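LAIR1 ecotodomain from MGD21 antibody (PDB 7JZK) forms the LAIR1 ectodomain inserted in the malaria antibody MGD21, an immunoglobulin-like domain that binds the V2 domain of a Plasmodium RIFIN. Local coordinates at residues S67-A70 against G71-G74. Numbering follows the deposited sequence.
Sequences SVNA and GNAG
The side chain of N72 reaches back to the backbone of N69 across a short 3-10 turn. The turn lies in the loop between strands 58-65 and 74-82, where the chain of this immunoglobulin-fold sandwich passes from one sheet to the other. Two backbone bonds hold it. N72 N donates to N69 O at 3.0 Å, and A73 N to A70 O at 3.2 Å.

The tightly packed side is the buried side chain of N72. A chi1 of -67° sets CG opposite the carbonyl carbon and turns the amide back towards V68 and N69. OD1 accepts from N69 N at 2.9 Å in a fairly straight bond (163° at the hydrogen). The same oxygen rests 3.2 Å from V68 CA. V68 itself is buried and packs on V97 of strand 85-97. The other end of the N72 amide is also used: ND2 bonds to F79 O of the RIFIN chain. The N72 amide thus bridges the backbone of N69 and the RIFIN chain.

The looser side holds N69 and A70, both exposed in the assembly. The N69 and N72 side chains cross at about a right angle, yet their amide planes are only 17° apart. The first side-chain torsion of N69 tucks its amide in against its own main chain. This brings OD1 to G71 N in an Asx-turn arrangement, where it takes a weak, bent bond from G71 N at 2.9 Å.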
loop_
_atom_site.group_PDB
_atom_site.type_symbol
_atom_site.label_atom_id
_atom_site.label_comp_id
_atom_site.label_asym_id
_atom_site.label_seq_id
_atom_site.Cartn_x
_atom_site.Cartn_y
_atom_site.Cartn_z
ATOM N N SER A 67 8.031 -6.574 -18.052
ATOM C CA SER A 67 9.086 -7.578 -18.039
ATOM C C SER A 67 9.067 -8.269 -16.687
ATOM O O SER A 67 9.435 -7.665 -15.676
ATOM C CB SER A 67 10.446 -6.940 -18.327
ATOM O OG SER A 67 11.452 -7.924 -18.537
ATOM N N VAL A 68 8.641 -9.517 -16.672
ATOM C CA VAL A 68 8.505 -10.257 -15.426
ATOM C C VAL A 68 9.863 -10.773 -14.979
ATOM O O VAL A 68 10.756 -11.042 -15.792
ATOM C CB VAL A 68 7.500 -11.415 -15.565
ATOM C CG1 VAL A 68 6.182 -10.904 -16.118
ATOM C CG2 VAL A 68 8.086 -12.522 -16.425
ATOM N N ASN A 69 10.028 -10.892 -13.670
ATOM C CA ASN A 69 11.154 -11.610 -13.090
ATOM C C ASN A 69 10.587 -12.680 -12.168
ATOM O O ASN A 69 9.360 -12.814 -12.029
ATOM C CB ASN A 69 12.127 -10.681 -12.353
ATOM C CG ASN A 69 11.452 -9.806 -11.323
ATOM O OD1 ASN A 69 10.824 -10.295 -10.376
ATOM N ND2 ASN A 69 11.592 -8.496 -11.489
ATOM N N ALA A 70 11.496 -13.448 -11.544
ATOM C CA ALA A 70 11.061 -14.574 -10.719
ATOM C C ALA A 70 10.164 -14.128 -9.568
ATOM O O ALA A 70 9.287 -14.889 -9.143
ATOM C CB ALA A 70 12.275 -15.330 -10.166
ATOM N N GLY A 71 10.335 -12.894 -9.082
ATOM C CA GLY A 71 9.510 -12.408 -7.992
ATOM C C GLY A 71 8.068 -12.157 -8.375
ATOM O O GLY A 71 7.209 -12.073 -7.492
ATOM N N ASN A 72 7.786 -11.988 -9.660
ATOM C CA ASN A 72 6.406 -11.794 -10.076
ATOM C C ASN A 72 5.602 -13.085 -10.039
ATOM O O ASN A 72 4.367 -13.021 -10.020
ATOM C CB ASN A 72 6.349 -11.226 -11.490
ATOM C CG ASN A 72 6.891 -9.831 -11.579
ATOM O OD1 ASN A 72 7.802 -9.561 -12.360
ATOM N ND2 ASN A 72 6.334 -8.925 -10.788
ATOM N N ALA A 73 6.274 -14.242 -10.036
ATOM C CA ALA A 73 5.599 -15.537 -10.042
ATOM C C ALA A 73 4.719 -15.701 -8.802
ATOM O O ALA A 73 5.044 -15.214 -7.712
ATOM C CB ALA A 73 6.626 -16.669 -10.111
ATOM N N GLY A 74 3.575 -16.392 -8.966
ATOM C CA GLY A 74 2.764 -16.624 -7.791
ATOM C C GLY A 74 1.300 -16.339 -8.061
ATOM O O GLY A 74 0.853 -16.298 -9.204
#